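Local structure of uncharacterized protein TCIL3000_10_9440 (Trypanosoma congolense, 5KMX) at residues Y57-L62 with S197-L202; A156-V161 with I186-E191; G31-E36 with V75-N80; Q83-R88 with Y170-K175. The protein is of unknown function but is an insect-stage membrane surface antigen with a bilobed ectodomain, the part described here, and may act as a sensor. All blocks are in the same frame, centred on the assembly; numbering follows the deposited sequence.

Contact 1. Residues Y57-L62 with S197-L202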
loop_
_atom_site.group_PDB
_atom_site.type_symbol
_atom_site.label_atom_id
_atom_site.label_comp_id
_atom_site.label_asym_id
_atom_site.label_seq_id
_atom_site.Cartn_x
_atom_site.Cartn_y
_atom_site.Cartn_z
ATOM N N TYR A 57 1.417 -6.433 12.680
ATOM C CA TYR A 57 1.696 -7.173 11.459
ATOM C C TYR A 57 3.038 -7.884 11.580
ATOM O O TYR A 57 3.864 -7.521 12.419
ATOM C CB TYR A 57 1.703 -6.233 10.253
ATOM C CG TYR A 57 2.749 -5.142 10.338
ATOM C CD1 TYR A 57 4.054 -5.371 9.921
ATOM C CD2 TYR A 57 2.433 -3.884 10.835
ATOM C CE1 TYR A 57 5.013 -4.380 10.000
ATOM C CE2 TYR A 57 3.386 -2.885 10.915
ATOM C CZ TYR A 57 4.673 -3.140 10.496
ATOM O OH TYR A 57 5.627 -2.152 10.572
ATOM N N THR A 58 3.248 -8.898 10.747
ATOM C CA THR A 58 4.536 -9.577 10.664
ATOM C C THR A 58 5.213 -9.149 9.365
ATOM O O THR A 58 4.540 -8.930 8.356
ATOM C CB THR A 58 4.379 -11.112 10.722
ATOM O OG1 THR A 58 5.669 -11.728 10.815
ATOM C CG2 THR A 58 3.652 -11.632 9.492
ATOM N N GLU A 59 6.536 -9.021 9.388
ATOM C CA GLU A 59 7.252 -8.444 8.253
ATOM C C GLU A 59 8.658 -8.999 8.058
ATOM O O GLU A 59 9.202 -9.689 8.920
ATOM C CB GLU A 59 7.330 -6.918 8.409
ATOM C CG GLU A 59 8.103 -6.437 9.640
ATOM C CD GLU A 59 9.615 -6.493 9.467
ATOM O OE1 GLU A 59 10.313 -6.801 10.456
ATOM O OE2 GLU A 59 10.108 -6.224 8.351
ATOM N N ALA A 60 9.236 -8.671 6.909
ATOM C CA ALA A 60 10.620 -8.995 6.601
ATOM C C ALA A 60 11.100 -8.109 5.458
ATOM O O ALA A 60 10.290 -7.537 4.728
ATOM C CB ALA A 60 10.763 -10.463 6.239
ATOM N N THR A 61 12.416 -7.995 5.316
ATOM C CA THR A 61 13.013 -7.242 4.219
ATOM C C THR A 61 13.564 -8.209 3.180
ATOM O O THR A 61 14.516 -8.940 3.450
ATOM C CB THR A 61 14.139 -6.312 4.712
ATOM O OG1 THR A 61 13.604 -5.356 5.635
ATOM C CG2 THR A 61 14.779 -5.574 3.545
ATOM N N LEU A 62 12.964 -8.204 1.994
ATOM C CA LEU A 62 13.378 -9.099 0.919
ATOM C C LEU A 62 14.346 -8.413 -0.039
ATOM O O LEU A 62 14.015 -7.374 -0.611
ATOM C CB LEU A 62 12.158 -9.600 0.141
ATOM C CG LEU A 62 11.561 -10.929 0.612
ATOM C CD1 LEU A 62 11.206 -10.876 2.088
ATOM C CD2 LEU A 62 10.343 -11.287 -0.229
ATOM N N SER A 197 16.002 -3.503 -2.095
ATOM C CA SER A 197 15.229 -4.474 -1.332
ATOM C C SER A 197 13.786 -4.009 -1.163
ATOM O O SER A 197 13.501 -2.809 -1.203
ATOM C CB SER A 197 15.867 -4.708 0.039
ATOM O OG SER A 197 15.704 -3.576 0.876
ATOM N N VAL A 198 12.884 -4.969 -0.981
ATOM C CA VAL A 198 11.468 -4.686 -0.773
ATOM C C VAL A 198 11.029 -5.155 0.610
ATOM O O VAL A 198 11.350 -6.268 1.027
ATOM C CB VAL A 198 10.597 -5.367 -1.846
ATOM C CG1 VAL A 198 9.117 -5.129 -1.571
ATOM C CG2 VAL A 198 10.970 -4.859 -3.231
ATOM N N ASN A 199 10.285 -4.303 1.309
ATOM C CA ASN A 199 9.780 -4.627 2.636
ATOM C C ASN A 199 8.388 -5.247 2.560
ATOM O O ASN A 199 7.441 -4.610 2.099
ATOM C CB ASN A 199 9.758 -3.371 3.510
ATOM C CG ASN A 199 9.256 -3.645 4.915
ATOM O OD1 ASN A 199 8.255 -3.076 5.347
ATOM N ND2 ASN A 199 9.950 -4.520 5.636
ATOM N N VAL A 200 8.269 -6.490 3.020
ATOM C CA VAL A 200 7.007 -7.219 2.956
ATOM C C VAL A 200 6.317 -7.228 4.315
ATOM O O VAL A 200 6.969 -7.376 5.346
ATOM C CB VAL A 200 7.222 -8.671 2.480
ATOM C CG1 VAL A 200 5.892 -9.407 2.387
ATOM C CG2 VAL A 200 7.935 -8.684 1.136
ATOM N N ARG A 201 4.995 -7.075 4.301
ATOM C CA ARG A 201 4.197 -7.033 5.522
ATOM C C ARG A 201 2.901 -7.821 5.359
ATOM O O ARG A 201 2.240 -7.733 4.324
ATOM C CB ARG A 201 3.890 -5.583 5.904
ATOM C CG ARG A 201 5.107 -4.813 6.395
ATOM C CD ARG A 201 5.078 -3.349 5.999
ATOM N NE ARG A 201 4.143 -2.559 6.795
ATOM C CZ ARG A 201 4.368 -1.310 7.205
ATOM N NH1 ARG A 201 3.454 -0.675 7.923
ATOM N NH2 ARG A 201 5.505 -0.691 6.908
ATOM N N LEU A 202 2.550 -8.595 6.385
ATOM C CA LEU A 202 1.316 -9.375 6.390
ATOM C C LEU A 202 0.399 -8.916 7.518
ATOM O O LEU A 202 0.782 -8.942 8.688
ATOM C CB LEU A 202 1.625 -10.867 6.532
ATOM C CG LEU A 202 0.422 -11.810 6.648
ATOM C CD1 LEU A 202 -0.425 -11.762 5.387
ATOM C CD2 LEU A 202 0.880 -13.234 6.938
#

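Contact 2. Residues A156-V161 with I186-E191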
loop_
_atom_site.group_PDB
_atom_site.type_symbol
_atom_site.label_atom_id
_atom_site.label_comp_id
_atom_site.label_asym_id
_atom_site.label_seq_id
_atom_site.Cartn_x
_atom_site.Cartn_y
_atom_site.Cartn_z
ATOM N N ALA A 156 8.476 -0.693 -3.218
ATOM C CA ALA A 156 9.322 -0.519 -2.042
ATOM C C ALA A 156 8.765 -1.301 -0.858
ATOM O O ALA A 156 9.507 -1.984 -0.151
ATOM C CB ALA A 156 9.441 0.956 -1.690
ATOM N N THR A 157 7.456 -1.192 -0.648
ATOM C CA THR A 157 6.792 -1.862 0.465
ATOM C C THR A 157 5.568 -2.636 -0.018
ATOM O O THR A 157 4.736 -2.102 -0.754
ATOM C CB THR A 157 6.365 -0.855 1.547
ATOM O OG1 THR A 157 7.487 -0.043 1.914
ATOM C CG2 THR A 157 5.845 -1.581 2.778
ATOM N N LEU A 158 5.468 -3.893 0.408
ATOM C CA LEU A 158 4.404 -4.792 -0.030
ATOM C C LEU A 158 3.514 -5.205 1.140
ATOM O O LEU A 158 3.983 -5.823 2.096
ATOM C CB LEU A 158 5.003 -6.034 -0.694
ATOM C CG LEU A 158 4.012 -7.028 -1.305
ATOM C CD1 LEU A 158 3.320 -6.422 -2.515
ATOM C CD2 LEU A 158 4.716 -8.323 -1.677
ATOM N N TYR A 159 2.230 -4.865 1.051
ATOM C CA TYR A 159 1.266 -5.194 2.099
ATOM C C TYR A 159 0.403 -6.387 1.697
ATOM O O TYR A 159 -0.202 -6.391 0.624
ATOM C CB TYR A 159 0.366 -3.995 2.404
ATOM C CG TYR A 159 1.109 -2.707 2.690
ATOM C CD1 TYR A 159 1.672 -1.965 1.662
ATOM C CD2 TYR A 159 1.228 -2.224 3.986
ATOM C CE1 TYR A 159 2.346 -0.791 1.915
ATOM C CE2 TYR A 159 1.899 -1.047 4.249
ATOM C CZ TYR A 159 2.455 -0.334 3.210
ATOM O OH TYR A 159 3.125 0.842 3.462
ATOM N N LEU A 160 0.348 -7.392 2.568
ATOM C CA LEU A 160 -0.492 -8.564 2.353
ATOM C C LEU A 160 -1.497 -8.685 3.494
ATOM O O LEU A 160 -1.235 -8.224 4.605
ATOM C CB LEU A 160 0.362 -9.830 2.255
ATOM C CG LEU A 160 1.481 -9.784 1.209
ATOM C CD1 LEU A 160 2.350 -11.028 1.298
ATOM C CD2 LEU A 160 0.910 -9.625 -0.191
ATOM N N VAL A 161 -2.641 -9.303 3.213
ATOM C CA VAL A 161 -3.701 -9.451 4.206
ATOM C C VAL A 161 -4.186 -10.896 4.295
ATOM O O VAL A 161 -4.541 -11.506 3.286
ATOM C CB VAL A 161 -4.903 -8.543 3.886
ATOM C CG1 VAL A 161 -5.966 -8.659 4.971
ATOM C CG2 VAL A 161 -4.449 -7.102 3.734
ATOM N N ILE A 186 -1.931 -4.165 -6.835
ATOM C CA ILE A 186 -0.901 -3.161 -7.094
ATOM C C ILE A 186 -1.003 -1.958 -6.152
ATOM O O ILE A 186 -0.207 -1.022 -6.246
ATOM C CB ILE A 186 -0.969 -2.653 -8.550
ATOM C CG1 ILE A 186 -2.369 -2.125 -8.872
ATOM C CG2 ILE A 186 -0.609 -3.771 -9.512
ATOM C CD1 ILE A 186 -2.421 -1.238 -10.091
ATOM N N SER A 187 -1.978 -1.982 -5.248
ATOM C CA SER A 187 -2.133 -0.910 -4.268
ATOM C C SER A 187 -1.041 -1.020 -3.205
ATOM O O SER A 187 -1.325 -1.320 -2.044
ATOM C CB SER A 187 -3.521 -0.960 -3.621
ATOM O OG SER A 187 -4.542 -0.918 -4.603
ATOM N N GLN A 188 0.206 -0.780 -3.608
ATOM C CA GLN A 188 1.353 -0.956 -2.721
ATOM C C GLN A 188 2.192 0.317 -2.635
ATOM O O GLN A 188 1.918 1.302 -3.320
ATOM C CB GLN A 188 2.220 -2.126 -3.203
ATOM C CG GLN A 188 1.435 -3.390 -3.552
ATOM C CD GLN A 188 0.722 -3.997 -2.356
ATOM O OE1 GLN A 188 0.960 -3.607 -1.213
ATOM N NE2 GLN A 188 -0.156 -4.962 -2.615
ATOM N N GLY A 189 3.211 0.288 -1.780
ATOM C CA GLY A 189 4.107 1.417 -1.621
ATOM C C GLY A 189 5.126 1.459 -2.741
ATOM O O GLY A 189 6.108 0.716 -2.722
ATOM N N TYR A 190 4.882 2.324 -3.723
ATOM C CA TYR A 190 5.785 2.483 -4.860
ATOM C C TYR A 190 6.554 3.800 -4.767
ATOM O O TYR A 190 5.990 4.825 -4.387
ATOM C CB TYR A 190 5.005 2.421 -6.175
ATOM C CG TYR A 190 4.616 1.021 -6.594
ATOM C CD1 TYR A 190 3.453 0.428 -6.122
ATOM C CD2 TYR A 190 5.417 0.290 -7.460
ATOM C CE1 TYR A 190 3.100 -0.856 -6.505
ATOM C CE2 TYR A 190 5.073 -0.987 -7.846
ATOM C CZ TYR A 190 3.913 -1.558 -7.367
ATOM O OH TYR A 190 3.569 -2.835 -7.751
ATOM N N GLU A 191 7.837 3.763 -5.124
ATOM C CA GLU A 191 8.713 4.932 -5.033
ATOM C C GLU A 191 9.240 5.357 -6.408
ATOM O O GLU A 191 9.372 4.522 -7.304
ATOM C CB GLU A 191 9.895 4.639 -4.105
ATOM C CG GLU A 191 9.532 4.537 -2.629
ATOM C CD GLU A 191 10.714 4.127 -1.770
ATOM O OE1 GLU A 191 10.702 4.432 -0.560
ATOM O OE2 GLU A 191 11.650 3.494 -2.302
#

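Contact 3. Residues G31-E36 with V75-N80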
loop_
_atom_site.group_PDB
_atom_site.type_symbol
_atom_site.label_atom_id
_atom_site.label_comp_id
_atom_site.label_asym_id
_atom_site.label_seq_id
_atom_site.Cartn_x
_atom_site.Cartn_y
_atom_site.Cartn_z
ATOM N N GLY A 31 7.611 -16.970 11.021
ATOM C CA GLY A 31 7.768 -17.805 9.847
ATOM C C GLY A 31 8.767 -17.193 8.893
ATOM O O GLY A 31 9.785 -16.647 9.320
ATOM N N ARG A 32 8.476 -17.276 7.599
ATOM C CA ARG A 32 9.374 -16.732 6.591
ATOM C C ARG A 32 8.646 -16.168 5.376
ATOM O O ARG A 32 7.632 -16.708 4.932
ATOM C CB ARG A 32 10.361 -17.806 6.136
ATOM C CG ARG A 32 11.328 -18.246 7.219
ATOM C CD ARG A 32 12.358 -19.227 6.697
ATOM N NE ARG A 32 13.400 -19.483 7.689
ATOM C CZ ARG A 32 14.230 -20.520 7.657
ATOM N NH1 ARG A 32 14.144 -21.419 6.686
ATOM N NH2 ARG A 32 15.145 -20.665 8.605
ATOM N N PHE A 33 9.173 -15.058 4.869
ATOM C CA PHE A 33 8.831 -14.553 3.548
ATOM C C PHE A 33 9.988 -14.923 2.629
ATOM O O PHE A 33 11.087 -14.387 2.776
ATOM C CB PHE A 33 8.603 -13.039 3.569
ATOM C CG PHE A 33 7.393 -12.617 4.354
ATOM C CD1 PHE A 33 6.135 -12.640 3.775
ATOM C CD2 PHE A 33 7.513 -12.195 5.669
ATOM C CE1 PHE A 33 5.018 -12.252 4.493
ATOM C CE2 PHE A 33 6.400 -11.805 6.391
ATOM C CZ PHE A 33 5.152 -11.833 5.801
ATOM N N ASN A 34 9.744 -15.841 1.697
ATOM C CA ASN A 34 10.814 -16.440 0.902
ATOM C C ASN A 34 11.889 -17.043 1.810
ATOM O O ASN A 34 11.644 -18.043 2.480
ATOM C CB ASN A 34 11.427 -15.410 -0.053
ATOM C CG ASN A 34 10.529 -15.096 -1.229
ATOM O OD1 ASN A 34 9.468 -15.697 -1.396
ATOM N ND2 ASN A 34 10.949 -14.143 -2.053
ATOM N N THR A 35 13.067 -16.423 1.840
ATOM C CA THR A 35 14.210 -16.940 2.588
ATOM C C THR A 35 14.285 -16.327 3.987
ATOM O O THR A 35 14.745 -16.964 4.935
ATOM C CB THR A 35 15.530 -16.661 1.820
ATOM O OG1 THR A 35 15.802 -17.751 0.933
ATOM C CG2 THR A 35 16.717 -16.480 2.765
ATOM N N GLU A 36 13.810 -15.093 4.105
ATOM C CA GLU A 36 14.031 -14.284 5.298
ATOM C C GLU A 36 13.063 -14.622 6.427
ATOM O O GLU A 36 11.887 -14.889 6.184
ATOM C CB GLU A 36 13.907 -12.801 4.941
ATOM C CG GLU A 36 14.657 -12.403 3.676
ATOM C CD GLU A 36 16.158 -12.604 3.792
ATOM O OE1 GLU A 36 16.831 -12.684 2.742
ATOM O OE2 GLU A 36 16.667 -12.677 4.931
ATOM N N VAL A 75 6.792 -13.727 -4.048
ATOM C CA VAL A 75 6.986 -13.917 -2.615
ATOM C C VAL A 75 6.196 -15.126 -2.131
ATOM O O VAL A 75 4.999 -15.240 -2.394
ATOM C CB VAL A 75 6.552 -12.677 -1.809
ATOM C CG1 VAL A 75 6.708 -12.931 -0.312
ATOM C CG2 VAL A 75 7.359 -11.455 -2.233
ATOM N N VAL A 76 6.872 -16.019 -1.417
ATOM C CA VAL A 76 6.231 -17.189 -0.833
ATOM C C VAL A 76 6.007 -16.947 0.655
ATOM O O VAL A 76 6.958 -16.733 1.404
ATOM C CB VAL A 76 7.075 -18.462 -1.033
ATOM C CG1 VAL A 76 6.300 -19.689 -0.596
ATOM C CG2 VAL A 76 7.497 -18.598 -2.492
ATOM N N VAL A 77 4.746 -16.985 1.074
ATOM C CA VAL A 77 4.379 -16.655 2.447
ATOM C C VAL A 77 4.179 -17.916 3.281
ATOM O O VAL A 77 3.193 -18.632 3.109
ATOM C CB VAL A 77 3.095 -15.805 2.492
ATOM C CG1 VAL A 77 2.780 -15.378 3.922
ATOM C CG2 VAL A 77 3.240 -14.582 1.596
ATOM N N ASN A 78 5.121 -18.172 4.184
ATOM C CA ASN A 78 5.049 -19.310 5.094
ATOM C C ASN A 78 5.026 -18.850 6.548
ATOM O O ASN A 78 6.024 -18.959 7.261
ATOM C CB ASN A 78 6.228 -20.255 4.859
ATOM C CG ASN A 78 6.093 -21.048 3.572
ATOM O OD1 ASN A 78 5.079 -21.708 3.340
ATOM N ND2 ASN A 78 7.114 -20.983 2.724
ATOM N N ILE A 79 3.875 -18.337 6.975
ATOM C CA ILE A 79 3.703 -17.802 8.320
ATOM C C ILE A 79 2.813 -18.723 9.154
ATOM O O ILE A 79 1.810 -19.239 8.660
ATOM C CB ILE A 79 3.086 -16.388 8.277
ATOM C CG1 ILE A 79 3.985 -15.433 7.484
ATOM C CG2 ILE A 79 2.853 -15.855 9.683
ATOM C CD1 ILE A 79 5.380 -15.256 8.064
ATOM N N ASN A 80 3.177 -18.912 10.420
ATOM C CA ASN A 80 2.448 -19.815 11.304
ATOM C C ASN A 80 0.981 -19.425 11.457
ATOM O O ASN A 80 0.654 -18.243 11.544
ATOM C CB ASN A 80 3.112 -19.857 12.681
ATOM C CG ASN A 80 4.586 -20.203 12.606
ATOM O OD1 ASN A 80 5.411 -19.601 13.293
ATOM N ND2 ASN A 80 4.927 -21.168 11.761
#

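Contact 4. Residues Q83-R88 with Y170-K175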
loop_
_atom_site.group_PDB
_atom_site.type_symbol
_atom_site.label_atom_id
_atom_site.label_comp_id
_atom_site.label_asym_id
_atom_site.label_seq_id
_atom_site.Cartn_x
_atom_site.Cartn_y
_atom_site.Cartn_z
ATOM N N GLN A 83 -2.465 -20.280 6.329
ATOM C CA GLN A 83 -2.350 -21.203 5.211
ATOM C C GLN A 83 -1.451 -20.571 4.154
ATOM O O GLN A 83 -1.767 -19.498 3.637
ATOM C CB GLN A 83 -3.725 -21.538 4.634
ATOM C CG GLN A 83 -4.611 -22.338 5.585
ATOM C CD GLN A 83 -5.999 -22.620 5.029
ATOM O OE1 GLN A 83 -6.874 -23.099 5.750
ATOM N NE2 GLN A 83 -6.206 -22.327 3.746
ATOM N N PRO A 84 -0.328 -21.233 3.825
ATOM C CA PRO A 84 0.670 -20.579 2.974
ATOM C C PRO A 84 0.155 -20.263 1.578
ATOM O O PRO A 84 -0.768 -20.914 1.094
ATOM C CB PRO A 84 1.809 -21.604 2.922
ATOM C CG PRO A 84 1.139 -22.914 3.131
ATOM C CD PRO A 84 0.040 -22.630 4.118
ATOM N N PHE A 85 0.752 -19.256 0.950
ATOM C CA PHE A 85 0.363 -18.844 -0.389
ATOM C C PHE A 85 1.511 -18.109 -1.061
ATOM O O PHE A 85 2.498 -17.761 -0.413
ATOM C CB PHE A 85 -0.887 -17.960 -0.342
ATOM C CG PHE A 85 -0.690 -16.656 0.382
ATOM C CD1 PHE A 85 -0.769 -16.594 1.764
ATOM C CD2 PHE A 85 -0.440 -15.489 -0.322
ATOM C CE1 PHE A 85 -0.595 -15.394 2.431
ATOM C CE2 PHE A 85 -0.263 -14.285 0.339
ATOM C CZ PHE A 85 -0.342 -14.239 1.717
ATOM N N THR A 86 1.379 -17.895 -2.365
ATOM C CA THR A 86 2.374 -17.162 -3.138
ATOM C C THR A 86 1.745 -15.897 -3.698
ATOM O O THR A 86 0.566 -15.888 -4.047
ATOM C CB THR A 86 2.936 -18.009 -4.297
ATOM O OG1 THR A 86 3.371 -19.280 -3.801
ATOM C CG2 THR A 86 4.107 -17.299 -4.967
ATOM N N ARG A 87 2.535 -14.829 -3.772
ATOM C CA ARG A 87 2.085 -13.576 -4.365
ATOM C C ARG A 87 3.109 -13.067 -5.366
ATOM O O ARG A 87 4.306 -13.028 -5.082
ATOM C CB ARG A 87 1.836 -12.516 -3.289
ATOM C CG ARG A 87 1.528 -11.122 -3.841
ATOM C CD ARG A 87 0.231 -11.101 -4.640
ATOM N NE ARG A 87 -0.921 -11.340 -3.777
ATOM C CZ ARG A 87 -1.555 -10.396 -3.089
ATOM N NH1 ARG A 87 -1.162 -9.130 -3.163
ATOM N NH2 ARG A 87 -2.590 -10.716 -2.327
ATOM N N ARG A 88 2.623 -12.676 -6.538
ATOM C CA ARG A 88 3.461 -12.071 -7.560
ATOM C C ARG A 88 3.059 -10.613 -7.733
ATOM O O ARG A 88 1.873 -10.301 -7.834
ATOM C CB ARG A 88 3.330 -12.827 -8.880
ATOM C CG ARG A 88 4.549 -12.721 -9.771
ATOM C CD ARG A 88 4.478 -13.713 -10.911
ATOM N NE ARG A 88 3.664 -13.226 -12.020
ATOM C CZ ARG A 88 3.158 -13.999 -12.976
ATOM N NH1 ARG A 88 3.361 -15.311 -12.957
ATOM N NH2 ARG A 88 2.435 -13.462 -13.950
ATOM N N TYR A 170 -5.667 -18.946 9.495
ATOM C CA TYR A 170 -5.840 -17.825 8.579
ATOM C C TYR A 170 -5.567 -18.252 7.143
ATOM O O TYR A 170 -5.086 -19.354 6.883
ATOM C CB TYR A 170 -4.923 -16.661 8.967
ATOM C CG TYR A 170 -5.241 -16.065 10.320
ATOM C CD1 TYR A 170 -6.151 -15.025 10.446
ATOM C CD2 TYR A 170 -4.633 -16.544 11.472
ATOM C CE1 TYR A 170 -6.449 -14.480 11.679
ATOM C CE2 TYR A 170 -4.922 -16.002 12.711
ATOM C CZ TYR A 170 -5.832 -14.971 12.809
ATOM O OH TYR A 170 -6.124 -14.430 14.040
ATOM N N ARG A 171 -5.881 -17.354 6.219
ATOM C CA ARG A 171 -5.771 -17.619 4.793
ATOM C C ARG A 171 -5.796 -16.270 4.089
ATOM O O ARG A 171 -6.467 -15.349 4.557
ATOM C CB ARG A 171 -6.912 -18.532 4.336
ATOM C CG ARG A 171 -7.170 -18.577 2.838
ATOM C CD ARG A 171 -8.482 -19.294 2.552
ATOM N NE ARG A 171 -9.178 -18.721 1.399
ATOM C CZ ARG A 171 -10.502 -18.668 1.265
ATOM N NH1 ARG A 171 -11.299 -19.148 2.213
ATOM N NH2 ARG A 171 -11.033 -18.125 0.180
ATOM N N GLU A 172 -5.064 -16.135 2.985
ATOM C CA GLU A 172 -4.933 -14.833 2.337
ATOM C C GLU A 172 -6.303 -14.298 1.936
ATOM O O GLU A 172 -7.142 -15.026 1.402
ATOM C CB GLU A 172 -3.999 -14.904 1.120
ATOM C CG GLU A 172 -4.607 -15.443 -0.174
ATOM C CD GLU A 172 -3.701 -15.211 -1.374
ATOM O OE1 GLU A 172 -3.385 -16.192 -2.082
ATOM O OE2 GLU A 172 -3.306 -14.047 -1.611
ATOM N N SER A 173 -6.523 -13.021 2.220
ATOM C CA SER A 173 -7.808 -12.387 1.973
ATOM C C SER A 173 -8.068 -12.217 0.483
ATOM O O SER A 173 -7.223 -11.703 -0.249
ATOM C CB SER A 173 -7.869 -11.028 2.671
ATOM O OG SER A 173 -9.063 -10.341 2.344
ATOM N N ASP A 174 -9.244 -12.648 0.042
ATOM C CA ASP A 174 -9.648 -12.469 -1.346
ATOM C C ASP A 174 -10.018 -11.015 -1.609
ATOM O O ASP A 174 -9.623 -10.438 -2.622
ATOM C CB ASP A 174 -10.829 -13.381 -1.684
ATOM C CG ASP A 174 -10.438 -14.845 -1.752
ATOM O OD1 ASP A 174 -9.322 -15.146 -2.224
ATOM O OD2 ASP A 174 -11.251 -15.696 -1.332
ATOM N N LYS A 175 -10.769 -10.425 -0.686
ATOM C CA LYS A 175 -11.261 -9.063 -0.857
ATOM C C LYS A 175 -10.153 -8.028 -0.672
ATOM O O LYS A 175 -10.082 -7.053 -1.419
ATOM C CB LYS A 175 -12.408 -8.787 0.121
ATOM C CG LYS A 175 -13.624 -9.692 -0.070
ATOM C CD LYS A 175 -14.276 -9.496 -1.435
ATOM C CE LYS A 175 -14.627 -10.816 -2.103
ATOM N NZ LYS A 175 -14.482 -10.743 -3.584
HETATM O O HOH W 1 -3.621 -18.505 2.474
#

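Contact 1. Residues Y57-L62 with S197-L202
With chi1 of 61°, CG of Tyr57 lies between its backbone N and carbonyl carbon, and bends at chi2 and chi3 of Arg201 lay the guanidinium flat over the ring, planes 11° apart. CZ of Arg201 is 4.3 Å from the Tyr57 ring centroid, an off-centre cation-pi contact. The tyrosine OH sits over the guanidinium centre. Arg201 NH1 also bonds to the OH of Tyr203.

Strands 57-62 and 197-202 are antiparallel, with two backbone hydrogen bonds in each of the pairs Thr58-Leu202, Ala60-Val200 and Leu62-Val198. Glu59 and Arg201 form a non-hydrogen-bonded pair, with Glu59 CB on Arg201 CG at 3.7 Å. Glu59 OE2 takes a hydrogen bond from Asn199 ND2 at 3.2 Å, on the anti side, while OE1 forms a salt bridge with Arg41.

The opposite face is mostly apolar; Thr58 OG1 on it is bonded to Trp29 O. Leu62 CD2 meets Val200 CG2 at 3.8 Å, and Thr58 CG2 lies alongside Leu202 CB at 3.7 Å. Phe33 covers this face.

One strand pair thus carries two chemistries: charged and amide groups with a tyrosine on one side, and mostly hydrocarbon on the other. The charge on Arg201 is probably steadied by the Tyr57 ring electrons.

Contact 2. Residues A156-V161 with I186-E191
Gln188 slides its amide along the edge of the Tyr159 ring, the two planes only 13° apart. OE1 of Gln188 lies 3.4 Å from CD1 of Tyr159, close to the ring plane. The backbone beside it forms a classic beta bulge, in which Ala156 and Thr157 of the long strand 145-165 both face Gly189 of the short antiparallel strand 189-191.

One carbonyl takes both N-H groups of the bulge. Gly189 O accepts from Ala156 N at 2.8 Å and from Thr157 N at 3.1 Å. The first donor lies nearly in line with the C=O bond, and the second meets a lone pair in the carbonyl plane. Gly189 N returns a bond to Thr157 O.

Past Gly189 the pairing is continued by a side chain. Gln188 is bent at chi2, -64°, and its OE1 takes the N-H of Tyr159. Its NE2 is bound to Asp185 O, so both ends of the amide are engaged and its rotation is probably fixed. Leu158 CD1 packs against Gln188 CD at 3.6 Å.

At the other end Ala156 CB rests on the carboxylate carbon of Glu191. Tyr190 points away from strand 156-161, and its OH bonds to Pro90 O. The backbone of Tyr190 also hydrogen-bonds to a bound peptide.

The chain enters strand 189-191 through an inverse gamma turn centred on Ser187, closed by Gln188 N on Ile186 O at 2.7 Å. The hydrogen bond to the side-chain amide is nearly straight: Tyr159 N to Gln188 OE1 measures 2.9 Å, with the donor above the carbonyl plane.

Contact 3. Residues G31-E36 with V75-N80
Phe33 and Asn34 bury the most surface in this contact, one by hydrocarbon packing and the other by hydrogen bonds. They open the type II' turn of a tight beta hairpin that joins strand 31-33 to strand 36-45. Strand 31-33 also pairs antiparallel with strand 75-79.

The Phe33 ring leans over the neighbouring strand and meets three of its residues. Ile79 CD1 comes over one face, 4.0 Å from Phe33 CE2. Val75 CG1 stands at the edge, near the ring plane. Val77 points the same way as the ring and lies beside it, with CG1 3.9 Å from Phe33 CE1. Leu62, Val200 and Leu202 also touch this ring, so it belongs to the buried side of the sheet.

Asn34 extends the pairing after the strand itself has ended. Its backbone N gives an almost straight bond to Val76 O at 2.9 Å. Its CG is anti to the carbonyl carbon (chi1 -74°), and the amide turns back toward the same residue. OD1 then accepts from Val76 N, much as a backbone carbonyl would. ND2 binds Thr74 O, so the amide is tied on both sides and probably cannot flip.

Further along, Arg32 and Asn78 form a hydrogen-bonded pair through their backbones. Gly31 fits closely where it meets Ile79 because it has no side chain: a CB would clash with Asn78 O and Ile79 CA. Its CA is 3.3 Å from Asn78 O in a CA-H...O contact, and 3.9 Å from Ile79 CD1.

The shortest polar link is Val76 N to Asn34 OD1, 2.6 Å long with an angle of 168° at the hydrogen.

Contact 4. Residues Q83-R88 with Y170-K175
Glu172 lies across the ring of Phe85, with its CB 3.5 Å above the ring centroid. This is a CH-pi contact, almost on the ring normal. It joins strands 85-88 and 170-172, which do not pair with each other here: both belong to strands that pair antiparallel with strand 145-165.

The two side chains cross, with ring and carboxylate planes 32° apart. Chi1 of 80° places Glu172 CG between its backbone N and carbonyl carbon, and the extended chain carries the carboxylate over the CD2 side of the ring, CD coming 3.4 Å from Phe85 CD2. From there OE2 meets the edge of the Arg87 guanidinium near its plane, and the carboxylate and guanidinium planes are 16° apart. Glu172 OE2 to Arg87 NH2 is a weak salt bridge of 3.5 Å. The guanidinium has a stronger hold on Gln177 O through NH1.

Gln83 makes the link at the other end. Its NE2 lies along the Arg171 chain, nearest CB at 3.9 Å. A water that accepts from Glu172 N lies beside Gln83 O. The Arg171 guanidinium is held by Asp174 in a salt bridge.

The direct backbone bond runs from Gln83 N to Tyr170 O, 2.8 Å long, with the donor above the carbonyl plane.

In the fold
All four contacts lie on one large mixed sheet. Contact 2 is nearest the centre of the chain; contacts 1 and 2 are both buried. Contacts 3 and 4 lie further out and are partly exposed. Strand 197-204 joins contacts 1 and 2, pairing parallel with strand 145-165, where Asn199 O meets Leu158 N at 2.7 Å. Strands 72-79 and 85-100 join contacts 3 and 4 as neighbours. Leu160 CD1 of contact 2 packs on Val77 CG2 of contact 3. Regular strand pairing dominates contact 1, while in contacts 2 and 3 a side-chain amide extends a shorter pairing. Contact 4 lacks strand pairing and relies on CH-pi packing, a weak salt bridge and a single direct backbone bond.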